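Local coordinates for multicopper oxidase (Pseudomonas thermotolerans, PDB 6VOW), which probably oxidises phenolic and related substrates at a mononuclear copper and reduces dioxygen to water at a coupled copper cluster, as laccases do, at residues V399-R404 and T422-L427. Residues are numbered along the deposited sequence; the frame is centred on the assembly and turned at random.
Sequences VLSSDR and TARVAL
L400 and S401 both face R424 across two antiparallel strands, a classic beta bulge, and this bulge illustrates how one extra residue shifts the register and accentuates the twist while the hydrogen bonds carry on. The carbonyl oxygen of R424 takes both amides of the bulge: L400 N at 2.8 Å, and S401 N through a weaker, longer bond. R424 N answers with a nearly straight bond to S401 O (2.9 Å).

The tightly packed part rests on the buried V399, A423 and V425, whose side chains share one face of the sheet. Here CG2 of V399 meets CG2 of V425 at 4.3 Å, and Y415 of strand 414-417 lies against V399 and A423, as expected between the two sheets of a cupredoxin-type sandwich. The side that carries R424 is mixed. L400 sets its CD1 closely on CB of the buried A426, at 3.6 Å, whereas S401 and R424 beside them are only partly buried and form the looser, polar part. With chi1 at 52°, the S401 hydroxyl stands between its own N and carbonyl carbon, where OG accepts from R424 NH1 at 3.0 Å, almost in the guanidinium plane. The arginine chain bends at chi3 (67°) to bring that edge round. With a leucine in place of R424, the S401 hydroxyl would probably be left without this donor.

At the solvent end, the exposed D403 closes the pairing twice: its N donates to T422 O, and its OD2 receives T422 N at 2.7 Å from above the carboxylate plane. Backbone bonds thus carry most of this bulged pairing between two interior strands of the sheet, and the arginine-serine bond and the D403 carboxylate add polar ties where the contact opens toward solvent.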
ATOM      1  N   VAL A 399      -6.911  -9.973 -10.575  1.00 50.69           N
ATOM      2  CA  VAL A 399      -8.031 -10.489  -9.796  1.00 47.92           C
ATOM      3  C   VAL A 399      -9.076 -10.968 -10.746  1.00 50.40           C
ATOM      4  O   VAL A 399      -9.566 -10.201 -11.612  1.00 46.26           O
ATOM      5  CB  VAL A 399      -8.640  -9.375  -8.952  1.00 45.89           C
ATOM      6  CG1 VAL A 399      -9.765  -9.902  -8.067  1.00 52.97           C
ATOM      7  CG2 VAL A 399      -7.564  -8.759  -8.102  1.00 47.21           C
ATOM      8  N   LEU A 400      -9.441 -12.236 -10.602  1.00 48.48           N
ATOM      9  CA  LEU A 400     -10.285 -12.808 -11.632  1.00 50.66           C
ATOM     10  C   LEU A 400     -11.739 -12.697 -11.184  1.00 57.32           C
ATOM     11  O   LEU A 400     -12.574 -11.960 -11.805  1.00 55.05           O
ATOM     12  CB  LEU A 400      -9.884 -14.247 -11.886  1.00 49.04           C
ATOM     13  CG  LEU A 400      -8.958 -14.651 -12.985  1.00 49.43           C
ATOM     14  CD1 LEU A 400      -7.758 -13.725 -13.047  1.00 59.96           C
ATOM     15  CD2 LEU A 400      -8.568 -16.104 -12.811  1.00 51.29           C
ATOM     16  N   SER A 401     -12.003 -13.402 -10.079  1.00 65.56           N
ATOM     17  CA  SER A 401     -13.371 -13.631  -9.570  1.00 63.03           C
ATOM     18  C   SER A 401     -13.380 -13.698  -8.051  1.00 64.03           C
ATOM     19  O   SER A 401     -12.322 -13.850  -7.402  1.00 56.29           O
ATOM     20  CB  SER A 401     -13.939 -14.943 -10.143  1.00 57.93           C
ATOM     21  OG  SER A 401     -13.061 -16.035  -9.932  1.00 53.89           O
ATOM     22  N   SER A 402     -14.589 -13.587  -7.498  1.00 53.61           N
ATOM     23  CA  SER A 402     -14.781 -13.856  -6.062  1.00 58.08           C
ATOM     24  C   SER A 402     -16.049 -14.632  -5.801  1.00 61.59           C
ATOM     25  O   SER A 402     -16.921 -14.643  -6.634  1.00 53.95           O
ATOM     26  CB  SER A 402     -14.781 -12.571  -5.286  1.00 63.90           C
ATOM     27  OG  SER A 402     -14.962 -12.861  -3.937  1.00 65.75           O
ATOM     28  N   ASP A 403     -16.118 -15.315  -4.664  1.00 87.49           N
ATOM     29  CA  ASP A 403     -17.387 -15.833  -4.099  1.00 82.43           C
ATOM     30  C   ASP A 403     -18.422 -14.747  -3.974  1.00 72.00           C
ATOM     31  O   ASP A 403     -19.595 -14.936  -4.264  1.00 66.41           O
ATOM     32  CB  ASP A 403     -17.176 -16.249  -2.638  1.00 76.31           C
ATOM     33  CG  ASP A 403     -16.844 -17.700  -2.453  1.00 93.55           C
ATOM     34  OD1 ASP A 403     -17.194 -18.516  -3.349  1.00 99.10           O
ATOM     35  OD2 ASP A 403     -16.261 -18.006  -1.359  1.00 85.85           O
ATOM     36  N   ARG A 404     -17.964 -13.627  -3.446  1.00 69.23           N
ATOM     37  CA  ARG A 404     -18.843 -12.678  -2.848  1.00 71.49           C
ATOM     38  C   ARG A 404     -19.077 -11.575  -3.847  1.00108.62           C
ATOM     39  O   ARG A 404     -20.206 -11.339  -4.290  1.00117.28           O
ATOM     40  CB  ARG A 404     -18.237 -12.094  -1.548  1.00 95.59           C
ATOM     41  CG  ARG A 404     -17.447 -13.050  -0.665  1.00 96.76           C
ATOM     42  CD  ARG A 404     -18.264 -13.734   0.422  1.00 91.47           C
ATOM     43  NE  ARG A 404     -18.981 -14.924  -0.022  1.00 76.57           N
ATOM     44  CZ  ARG A 404     -19.411 -15.901   0.783  1.00 90.71           C
ATOM     45  NH1 ARG A 404     -19.211 -15.862   2.108  1.00 92.01           N
ATOM     46  NH2 ARG A 404     -20.058 -16.931   0.245  1.00 80.04           N
ATOM     47  N   THR A 422     -13.952 -16.675  -0.992  1.00 62.06           N
ATOM     48  CA  THR A 422     -12.982 -17.381  -1.864  1.00 66.06           C
ATOM     49  C   THR A 422     -12.792 -16.600  -3.161  1.00 68.16           C
ATOM     50  O   THR A 422     -13.696 -16.601  -4.002  1.00 61.39           O
ATOM     51  CB  THR A 422     -13.384 -18.811  -2.229  1.00 62.36           C
ATOM     52  OG1 THR A 422     -13.272 -19.650  -1.069  1.00 64.21           O
ATOM     53  CG2 THR A 422     -12.470 -19.360  -3.345  1.00 62.29           C
ATOM     54  N   ALA A 423     -11.608 -15.983  -3.323  1.00 65.94           N
ATOM     55  CA  ALA A 423     -11.243 -15.250  -4.560  1.00 63.22           C
ATOM     56  C   ALA A 423     -10.142 -15.959  -5.427  1.00 61.74           C
ATOM     57  O   ALA A 423      -9.245 -16.700  -4.951  1.00 54.75           O
ATOM     58  CB  ALA A 423     -10.894 -13.802  -4.228  1.00 59.70           C
ATOM     59  N   ARG A 424     -10.267 -15.778  -6.728  1.00 43.19           N
ATOM     60  CA  ARG A 424      -9.341 -16.378  -7.644  1.00 46.94           C
ATOM     61  C   ARG A 424      -8.562 -15.239  -8.288  1.00 45.70           C
ATOM     62  O   ARG A 424      -9.103 -14.188  -8.656  1.00 43.81           O
ATOM     63  CB  ARG A 424     -10.105 -17.230  -8.637  1.00 53.70           C
ATOM     64  CG  ARG A 424     -10.636 -18.501  -8.001  1.00 62.20           C
ATOM     65  CD  ARG A 424     -11.617 -19.241  -8.867  1.00 69.73           C
ATOM     66  NE  ARG A 424     -10.983 -19.788 -10.058  1.00 74.82           N
ATOM     67  CZ  ARG A 424     -11.102 -19.301 -11.295  1.00 73.58           C
ATOM     68  NH1 ARG A 424     -11.829 -18.212 -11.557  1.00 81.54           N
ATOM     69  NH2 ARG A 424     -10.484 -19.921 -12.301  1.00 63.87           N
ATOM     70  N   VAL A 425      -7.270 -15.468  -8.348  1.00 50.71           N
ATOM     71  CA  VAL A 425      -6.287 -14.465  -8.640  1.00 49.75           C
ATOM     72  C   VAL A 425      -5.246 -15.169  -9.540  1.00 51.10           C
ATOM     73  O   VAL A 425      -4.925 -16.339  -9.322  1.00 50.54           O
ATOM     74  CB  VAL A 425      -5.743 -13.972  -7.269  1.00 56.57           C
ATOM     75  CG1 VAL A 425      -4.256 -13.804  -7.235  1.00 57.04           C
ATOM     76  CG2 VAL A 425      -6.379 -12.677  -6.873  1.00 50.36           C
ATOM     77  N   ALA A 426      -4.721 -14.465 -10.540  1.00 42.06           N
ATOM     78  CA  ALA A 426      -3.802 -15.039 -11.497  1.00 47.39           C
ATOM     79  C   ALA A 426      -2.586 -14.148 -11.803  1.00 48.56           C
ATOM     80  O   ALA A 426      -2.681 -12.931 -11.859  1.00 47.06           O
ATOM     81  CB  ALA A 426      -4.577 -15.334 -12.768  1.00 47.25           C
ATOM     82  N   LEU A 427      -1.449 -14.804 -12.010  1.00 51.23           N
ATOM     83  CA  LEU A 427      -0.177 -14.158 -12.161  1.00 46.83           C
ATOM     84  C   LEU A 427       0.677 -14.902 -13.118  1.00 54.10           C
ATOM     85  O   LEU A 427       0.470 -16.095 -13.336  1.00 53.75           O
ATOM     86  CB  LEU A 427       0.558 -14.148 -10.828  1.00 46.31           C
ATOM     87  CG  LEU A 427       0.755 -15.493 -10.122  1.00 53.63           C
ATOM     88  CD1 LEU A 427       2.182 -15.876 -10.205  1.00 69.76           C
ATOM     89  CD2 LEU A 427       0.375 -15.490  -8.629  1.00 67.02           C
TER